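Local coordinates for protein nucleoside-diphosphate-sugar pyrophosphorylase (Vibrio cholerae, PDB 4EVW) that probably transfers a nucleotidyl group from a nucleoside triphosphate to a sugar phosphate, yielding a nucleoside-diphosphate sugar and pyrophosphate, at residues Q30-H35 with T239-Q244; P21-E26 with F112-F117; S36-A41 with T68-K73. The protein carries 1 engineered substitution. One frame throughout, in Å; residues are numbered along the deposited sequence.

Interaction 1: Q30-H35 with T239-Q244; sequences QTLFEH and TDFLRQ
His35 presents one ring face to the ring edge of Phe241, an edge-to-face (T-shaped) pair with centroids 4.9 Å apart and planes at 89°. The two side chains come from opposite directions, the first from helix 32-37 and the second from helix 235-243. From CB, which points toward 239-244, the imidazole is placed by a chi1 of -79°, with CG opposite the carbonyl carbon and next to the backbone N. Its CG then sits 4.1 Å from Phe241 CE2. On one branch, ND1 lies 3.9 Å from Phe241 CZ; on the other, CD2 lies 3.8 Å from Phe241 CE2. Farther out, CE1 is 3.8 Å from Phe241 CZ, and NE2 makes the closest approach, 3.6 Å to Phe241 CE2. NE2 is also hydrogen-bonded to the carbonyl O of Ala27, which fixes the ring's rotation. Gln30 CG lies over the opposite imidazole face, 3.3 Å from its plane, so the ring is sandwiched between an aliphatic chain and a phenyl edge. Leu32 adds a looser apolar touch, its CD2 4.4 Å from Phe241 CE2. In the same segment, Thr31 OG1 accepts from Glu34 N and Thr31 N gives to Glu34 OE1, a capping box at the start of helix 32-37; OE1 also takes the Thr31 hydroxyl. The whole packs a short helix, just after the hairpin of strands 26-27 and 30-31, against the C-terminal helix 235-243. Phe117 of strand 116-117 meets both rings, and His28 in the hairpin turn stacks edge-to-face with Phe241.

Interaction 2: P21-E26 with F112-F117; sequences PKYMLE and FNIDTF
Lys22 and Asp115 cross at about a right angle and meet at a single oxygen. The lysine chain leaves CB at an unusual first torsion (chi1 137°) and bends at chi3 and chi4, which lays its last carbons against the acid: CD is 3.1 Å from Asp115 OD1. NZ reaches the same OD1 at 3.2 Å, a salt bridge with a weak hydrogen bond. Lys22 also slides past Ile114 in the opposite direction, NZ passing 4.1 Å from Ile114 CG2. That methyl lies equally close, 4.1 Å, to Tyr23 CB, while the phenol runs on away from 112-117 to hydrogen-bond Thr59 through OH. Asp115 sits in a type I turn from Asn113 to Thr116. Asn113 OD1 braces it, accepting a 2.8 Å bond from Thr116 OG1 and a weak one from Asp115 N. The 3-10 segment 22-24 and this turn thus face each other beside the ends of strands 2-5 and 109-111. A Pro-Lys pair following the glycine-containing loop after the first strand is the N-terminal signature of sugar nucleotidyltransferases with a Rossmann-like fold. The arrangement is therefore consistent with the rim of the family's active site.

Interaction 3: S36-A41 with T68-K73; sequences SVNSFA and TQLGIK
The Schellman motif that ends helix 59-70 carries Leu70 and Ile72 onto Val37 of helix 32-37 and Asn38 just after it in the chain. Gly71 makes the exit from the helix with a positive phi of 90°, its N still bonded to Thr68 O at 3.0 Å. This exit sets the two apolar side chains on either side of the glycine against the same neighbour. Val37 is the shared partner. Its CG1 lies opposite the backbone N (chi1 179°) and reaches out toward 68-73, where it meets Ile72 CD1 at 3.7 Å and Leu70 CD1 at 4.1 Å. The valine crosses Ile72 at about a right angle and Leu70 at a slant. With chi2 at 177°, Ile72 stretches its CD1 methyl out to the valine. Both Val37 and Ile72 continue inward onto Phe51 of strand 49-54, joining the two helix ends to the parallel part of the mixed, Rossmann-like sheet; Phe44 lies against Ile72 and Asn38 from the intervening loop. Nearer the surface the packing turns mixed, with Asn38 covering the other leucine branch. Within 36-41, Ser36 O accepts from both Ser39 N and Ser39 OG, approached from the same face of its carbonyl plane. Across the contact, the amide lies alongside one methyl: Leu70 CD2 is 3.4 Å from Asn38 OD1 and 3.8 Å from Asn38 ND2.

From the N terminus, 21-26 comes first and is met much later by 112-117, so interaction 2 closes a loop that contains strands 49-54, 75-80 and 109-111. Residues 30-35 follow and are met by 239-244, near the C terminus; interaction 1 therefore crosses interaction 2. Next, 36-41 pairs with 68-73, and interaction 3 nests inside both larger loops. Helix 32-37 is common to interactions 1 and 3. Backbone contacts from Leu32 to Leu25 and from Phe33 to Tyr23 join interactions 1 and 2, and Ser36 OG to Thr116 O joins 2 and 3. Together they gather the N-terminal loop, helix 59-70 and the C-terminal helix 235-243 around one short helix.

Interaction 1: Q30-H35 with T239-Q244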
# COMPACT_ATOMS: atom_id res chain seq x y z
N GLN A 30 -14.96 -15.53 -1.77
CA GLN A 30 -14.33 -14.59 -2.68
C GLN A 30 -12.81 -14.58 -2.57
O GLN A 30 -12.25 -15.01 -1.56
CB GLN A 30 -14.90 -13.18 -2.46
CG GLN A 30 -14.69 -12.61 -1.07
CD GLN A 30 -15.40 -11.28 -0.88
OE1 GLN A 30 -15.21 -10.60 0.12
NE2 GLN A 30 -16.23 -10.90 -1.86
N THR A 31 -12.16 -14.08 -3.61
CA THR A 31 -10.70 -14.02 -3.66
C THR A 31 -10.12 -13.03 -2.67
O THR A 31 -10.79 -12.08 -2.25
CB THR A 31 -10.21 -13.64 -5.07
OG1 THR A 31 -10.71 -12.34 -5.42
CG2 THR A 31 -10.69 -14.66 -6.09
N LEU A 32 -8.87 -13.25 -2.28
CA LEU A 32 -8.23 -12.34 -1.34
C LEU A 32 -8.18 -10.95 -1.99
O LEU A 32 -8.26 -9.94 -1.29
CB LEU A 32 -6.83 -12.86 -0.97
CG LEU A 32 -6.86 -14.22 -0.26
CD1 LEU A 32 -5.46 -14.57 0.25
CD2 LEU A 32 -7.83 -14.18 0.90
N PHE A 33 -8.09 -10.91 -3.32
CA PHE A 33 -8.07 -9.63 -4.03
C PHE A 33 -9.34 -8.86 -3.69
O PHE A 33 -9.30 -7.68 -3.36
CB PHE A 33 -8.02 -9.85 -5.55
CG PHE A 33 -8.21 -8.60 -6.35
CD1 PHE A 33 -7.16 -7.70 -6.55
CD2 PHE A 33 -9.45 -8.31 -6.92
CE1 PHE A 33 -7.34 -6.55 -7.31
CE2 PHE A 33 -9.64 -7.15 -7.67
CZ PHE A 33 -8.58 -6.27 -7.87
N GLU A 34 -10.48 -9.56 -3.77
CA GLU A 34 -11.77 -8.95 -3.48
C GLU A 34 -11.90 -8.54 -2.01
O GLU A 34 -12.43 -7.47 -1.71
CB GLU A 34 -12.89 -9.91 -3.86
CG GLU A 34 -13.03 -10.11 -5.36
CD GLU A 34 -13.85 -11.35 -5.70
OE1 GLU A 34 -13.27 -12.46 -5.72
OE2 GLU A 34 -15.07 -11.21 -5.92
N HIS A 35 -11.44 -9.39 -1.11
CA HIS A 35 -11.49 -9.07 0.32
C HIS A 35 -10.74 -7.78 0.59
O HIS A 35 -11.18 -6.93 1.37
CB HIS A 35 -10.84 -10.18 1.15
CG HIS A 35 -11.72 -11.37 1.37
ND1 HIS A 35 -12.88 -11.32 2.10
CD2 HIS A 35 -11.57 -12.66 0.98
CE1 HIS A 35 -13.42 -12.52 2.15
NE2 HIS A 35 -12.65 -13.36 1.48
N THR A 239 -4.43 -19.26 6.53
CA THR A 239 -5.05 -20.42 7.18
C THR A 239 -5.94 -19.92 8.31
O THR A 239 -7.07 -20.38 8.47
CB THR A 239 -3.98 -21.37 7.75
OG1 THR A 239 -3.22 -21.93 6.67
CG2 THR A 239 -4.62 -22.50 8.54
N ASP A 240 -5.43 -18.98 9.10
CA ASP A 240 -6.20 -18.42 10.22
C ASP A 240 -7.46 -17.73 9.72
O ASP A 240 -8.52 -17.83 10.34
CB ASP A 240 -5.35 -17.43 11.02
CG ASP A 240 -4.18 -18.09 11.73
OD1 ASP A 240 -4.29 -19.29 12.05
OD2 ASP A 240 -3.17 -17.40 11.97
N PHE A 241 -7.34 -17.01 8.60
CA PHE A 241 -8.49 -16.31 8.04
C PHE A 241 -9.53 -17.32 7.56
O PHE A 241 -10.73 -17.06 7.62
CB PHE A 241 -8.05 -15.42 6.87
CG PHE A 241 -9.16 -14.61 6.27
CD1 PHE A 241 -9.88 -13.70 7.05
CD2 PHE A 241 -9.48 -14.73 4.92
CE1 PHE A 241 -10.90 -12.93 6.50
CE2 PHE A 241 -10.50 -13.96 4.36
CZ PHE A 241 -11.21 -13.06 5.15
N LEU A 242 -9.05 -18.46 7.09
CA LEU A 242 -9.93 -19.52 6.61
C LEU A 242 -10.77 -20.11 7.75
O LEU A 242 -11.90 -20.56 7.53
CB LEU A 242 -9.09 -20.62 5.95
CG LEU A 242 -9.33 -20.95 4.47
CD1 LEU A 242 -9.99 -19.79 3.76
CD2 LEU A 242 -8.00 -21.30 3.82
N ARG A 243 -10.24 -20.09 8.97
CA ARG A 243 -10.96 -20.63 10.13
C ARG A 243 -11.95 -19.62 10.72
O ARG A 243 -12.94 -20.01 11.33
CB ARG A 243 -9.99 -21.05 11.23
CG ARG A 243 -9.00 -22.14 10.85
CD ARG A 243 -8.30 -22.66 12.09
NE ARG A 243 -7.87 -21.56 12.96
CZ ARG A 243 -6.63 -21.09 13.03
NH1 ARG A 243 -5.67 -21.61 12.28
NH2 ARG A 243 -6.35 -20.08 13.85
N GLN A 244 -11.67 -18.33 10.54
CA GLN A 244 -12.53 -17.29 11.07
C GLN A 244 -13.94 -17.34 10.49
O GLN A 244 -14.38 -16.31 9.94
CB GLN A 244 -11.90 -15.91 10.82
CG GLN A 244 -10.61 -15.70 11.58
CD GLN A 244 -10.76 -15.97 13.06
OE1 GLN A 244 -11.61 -15.37 13.72
NE2 GLN A 244 -9.95 -16.88 13.58

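Interaction 2: P21-E26 with F112-F117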
# COMPACT_ATOMS: atom_id res chain seq x y z
N PRO A 21 -1.21 -17.27 -7.64
CA PRO A 21 -0.68 -16.16 -6.84
C PRO A 21 -1.66 -15.91 -5.69
O PRO A 21 -2.87 -16.11 -5.83
CB PRO A 21 -0.60 -15.00 -7.85
CG PRO A 21 -1.48 -15.43 -8.99
CD PRO A 21 -1.29 -16.91 -9.06
N LYS A 22 -1.13 -15.49 -4.55
CA LYS A 22 -1.92 -15.27 -3.35
C LYS A 22 -3.22 -14.47 -3.51
O LYS A 22 -4.23 -14.84 -2.92
CB LYS A 22 -1.03 -14.65 -2.28
CG LYS A 22 -1.62 -13.51 -1.48
CD LYS A 22 -0.54 -12.87 -0.61
CE LYS A 22 0.67 -12.46 -1.44
NZ LYS A 22 0.33 -11.45 -2.49
N TYR A 23 -3.21 -13.42 -4.32
CA TYR A 23 -4.42 -12.62 -4.48
C TYR A 23 -5.57 -13.35 -5.19
O TYR A 23 -6.71 -12.88 -5.18
CB TYR A 23 -4.12 -11.29 -5.18
CG TYR A 23 -3.22 -11.39 -6.38
CD1 TYR A 23 -1.86 -11.05 -6.30
CD2 TYR A 23 -3.71 -11.81 -7.61
CE1 TYR A 23 -1.03 -11.13 -7.41
CE2 TYR A 23 -2.89 -11.89 -8.73
CZ TYR A 23 -1.55 -11.55 -8.62
OH TYR A 23 -0.73 -11.64 -9.72
N MSE A 24 -5.27 -14.50 -5.79
CA MSE A 24 -6.30 -15.29 -6.47
C MSE A 24 -6.84 -16.40 -5.57
O MSE A 24 -7.79 -17.10 -5.94
CB MSE A 24 -5.77 -15.91 -7.77
CG MSE A 24 -5.45 -14.89 -8.85
SE MSE A 24 -4.98 -15.74 -10.54
CE MSE A 24 -4.54 -14.16 -11.56
N LEU A 25 -6.24 -16.57 -4.40
CA LEU A 25 -6.71 -17.60 -3.48
C LEU A 25 -8.09 -17.20 -2.98
O LEU A 25 -8.41 -16.01 -2.92
CB LEU A 25 -5.73 -17.77 -2.31
CG LEU A 25 -4.34 -18.24 -2.77
CD1 LEU A 25 -3.46 -18.53 -1.57
CD2 LEU A 25 -4.49 -19.50 -3.63
N GLU A 26 -8.91 -18.19 -2.65
CA GLU A 26 -10.28 -17.92 -2.20
C GLU A 26 -10.50 -18.16 -0.71
O GLU A 26 -9.82 -18.98 -0.09
CB GLU A 26 -11.26 -18.76 -3.02
CG GLU A 26 -11.25 -18.44 -4.51
CD GLU A 26 -12.17 -19.33 -5.33
OE1 GLU A 26 -13.36 -19.44 -4.98
OE2 GLU A 26 -11.70 -19.92 -6.33
N PHE A 112 -2.08 1.08 -0.94
CA PHE A 112 -2.55 0.03 -0.05
C PHE A 112 -2.07 -1.30 -0.62
O PHE A 112 -1.72 -1.37 -1.79
CB PHE A 112 -4.08 0.07 -0.02
CG PHE A 112 -4.68 -0.81 1.02
CD1 PHE A 112 -4.43 -0.58 2.37
CD2 PHE A 112 -5.52 -1.86 0.66
CE1 PHE A 112 -5.01 -1.39 3.35
CE2 PHE A 112 -6.11 -2.67 1.63
CZ PHE A 112 -5.85 -2.44 2.97
N ASN A 113 -2.05 -2.35 0.18
CA ASN A 113 -1.59 -3.61 -0.36
C ASN A 113 -2.67 -4.67 -0.30
O ASN A 113 -3.56 -4.65 0.55
CB ASN A 113 -0.31 -4.06 0.34
CG ASN A 113 -0.53 -4.42 1.78
OD1 ASN A 113 -0.90 -5.55 2.10
ND2 ASN A 113 -0.33 -3.45 2.66
N ILE A 114 -2.57 -5.61 -1.23
CA ILE A 114 -3.54 -6.67 -1.36
C ILE A 114 -3.49 -7.72 -0.23
O ILE A 114 -4.35 -8.59 -0.16
CB ILE A 114 -3.40 -7.32 -2.76
CG1 ILE A 114 -4.78 -7.66 -3.32
CG2 ILE A 114 -2.47 -8.52 -2.72
CD1 ILE A 114 -5.67 -6.45 -3.51
N ASP A 115 -2.49 -7.60 0.65
CA ASP A 115 -2.33 -8.53 1.78
C ASP A 115 -3.09 -8.07 3.02
O ASP A 115 -3.07 -8.74 4.05
CB ASP A 115 -0.86 -8.65 2.21
CG ASP A 115 0.06 -9.03 1.09
OD1 ASP A 115 -0.28 -9.95 0.32
OD2 ASP A 115 1.15 -8.42 0.99
N THR A 116 -3.75 -6.93 2.92
CA THR A 116 -4.43 -6.36 4.06
C THR A 116 -5.90 -6.07 3.81
O THR A 116 -6.28 -5.68 2.71
CB THR A 116 -3.75 -5.03 4.45
OG1 THR A 116 -2.33 -5.23 4.53
CG2 THR A 116 -4.26 -4.52 5.78
N PHE A 117 -6.73 -6.28 4.83
CA PHE A 117 -8.15 -5.97 4.72
C PHE A 117 -8.48 -4.93 5.78
O PHE A 117 -8.11 -5.07 6.95
CB PHE A 117 -9.07 -7.17 4.96
CG PHE A 117 -8.63 -8.42 4.28
CD1 PHE A 117 -7.95 -8.37 3.06
CD2 PHE A 117 -8.88 -9.65 4.86
CE1 PHE A 117 -7.53 -9.54 2.44
CE2 PHE A 117 -8.46 -10.83 4.25
CZ PHE A 117 -7.78 -10.77 3.04

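Interaction 3: S36-A41 with T68-K73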
# COMPACT_ATOMS: atom_id res chain seq x y z
N SER A 36 -9.58 -7.62 -0.05
CA SER A 36 -8.78 -6.43 0.16
C SER A 36 -9.36 -5.18 -0.50
O SER A 36 -9.49 -4.14 0.15
CB SER A 36 -7.35 -6.64 -0.34
OG SER A 36 -6.60 -5.44 -0.25
N VAL A 37 -9.73 -5.27 -1.77
CA VAL A 37 -10.27 -4.11 -2.47
C VAL A 37 -11.62 -3.69 -1.91
O VAL A 37 -11.96 -2.51 -1.93
CB VAL A 37 -10.38 -4.38 -3.99
CG1 VAL A 37 -10.96 -3.17 -4.70
CG2 VAL A 37 -8.99 -4.68 -4.54
N ASN A 38 -12.40 -4.64 -1.40
CA ASN A 38 -13.70 -4.30 -0.83
C ASN A 38 -13.58 -3.39 0.38
O ASN A 38 -14.57 -2.80 0.83
CB ASN A 38 -14.49 -5.56 -0.46
CG ASN A 38 -15.41 -5.98 -1.58
OD1 ASN A 38 -15.90 -5.14 -2.33
ND2 ASN A 38 -15.68 -7.28 -1.69
N SER A 39 -12.36 -3.28 0.92
CA SER A 39 -12.11 -2.38 2.04
C SER A 39 -12.60 -1.00 1.64
O SER A 39 -13.14 -0.26 2.46
CB SER A 39 -10.60 -2.27 2.32
OG SER A 39 -10.04 -3.50 2.73
N PHE A 40 -12.42 -0.68 0.37
CA PHE A 40 -12.78 0.63 -0.18
C PHE A 40 -14.12 0.71 -0.90
O PHE A 40 -14.32 1.60 -1.74
CB PHE A 40 -11.69 1.08 -1.14
CG PHE A 40 -10.32 1.07 -0.53
CD1 PHE A 40 -9.47 -0.02 -0.68
CD2 PHE A 40 -9.89 2.16 0.22
CE1 PHE A 40 -8.21 -0.03 -0.08
CE2 PHE A 40 -8.63 2.16 0.81
CZ PHE A 40 -7.79 1.07 0.66
N ALA A 41 -15.04 -0.18 -0.57
CA ALA A 41 -16.35 -0.20 -1.23
C ALA A 41 -17.07 1.14 -1.23
O ALA A 41 -17.80 1.44 -2.17
CB ALA A 41 -17.23 -1.27 -0.58
N THR A 68 -14.49 -4.83 -12.39
CA THR A 68 -15.75 -4.53 -13.08
C THR A 68 -16.90 -5.11 -12.28
O THR A 68 -17.93 -4.48 -12.05
CB THR A 68 -15.77 -5.16 -14.47
OG1 THR A 68 -14.68 -4.64 -15.24
CG2 THR A 68 -17.09 -4.86 -15.18
N GLN A 69 -16.70 -6.35 -11.86
CA GLN A 69 -17.73 -7.02 -11.11
C GLN A 69 -18.03 -6.36 -9.77
O GLN A 69 -19.18 -6.34 -9.34
CB GLN A 69 -17.30 -8.45 -10.91
CG GLN A 69 -18.34 -9.29 -10.29
CD GLN A 69 -17.89 -10.72 -10.26
OE1 GLN A 69 -16.84 -11.06 -10.81
NE2 GLN A 69 -18.68 -11.57 -9.62
N LEU A 70 -16.99 -5.83 -9.11
CA LEU A 70 -17.16 -5.18 -7.82
C LEU A 70 -17.92 -3.87 -7.98
O LEU A 70 -18.44 -3.31 -7.01
CB LEU A 70 -15.80 -4.90 -7.19
CG LEU A 70 -15.09 -6.13 -6.61
CD1 LEU A 70 -13.65 -5.81 -6.26
CD2 LEU A 70 -15.85 -6.60 -5.39
N GLY A 71 -17.97 -3.37 -9.21
CA GLY A 71 -18.66 -2.13 -9.47
C GLY A 71 -17.75 -0.92 -9.35
O GLY A 71 -18.22 0.18 -9.09
N ILE A 72 -16.45 -1.11 -9.52
CA ILE A 72 -15.54 0.03 -9.45
C ILE A 72 -15.73 0.76 -10.78
O ILE A 72 -15.42 0.22 -11.84
CB ILE A 72 -14.07 -0.42 -9.26
CG1 ILE A 72 -13.94 -1.15 -7.92
CG2 ILE A 72 -13.14 0.78 -9.28
CD1 ILE A 72 -12.55 -1.72 -7.65
N LYS A 73 -16.25 1.97 -10.71
CA LYS A 73 -16.56 2.73 -11.91
C LYS A 73 -15.40 3.33 -12.70
O LYS A 73 -15.51 3.53 -13.91
CB LYS A 73 -17.60 3.81 -11.57
CG LYS A 73 -18.92 3.19 -11.11
CD LYS A 73 -19.38 2.12 -12.10
CE LYS A 73 -20.62 1.36 -11.62
NZ LYS A 73 -21.02 0.30 -12.60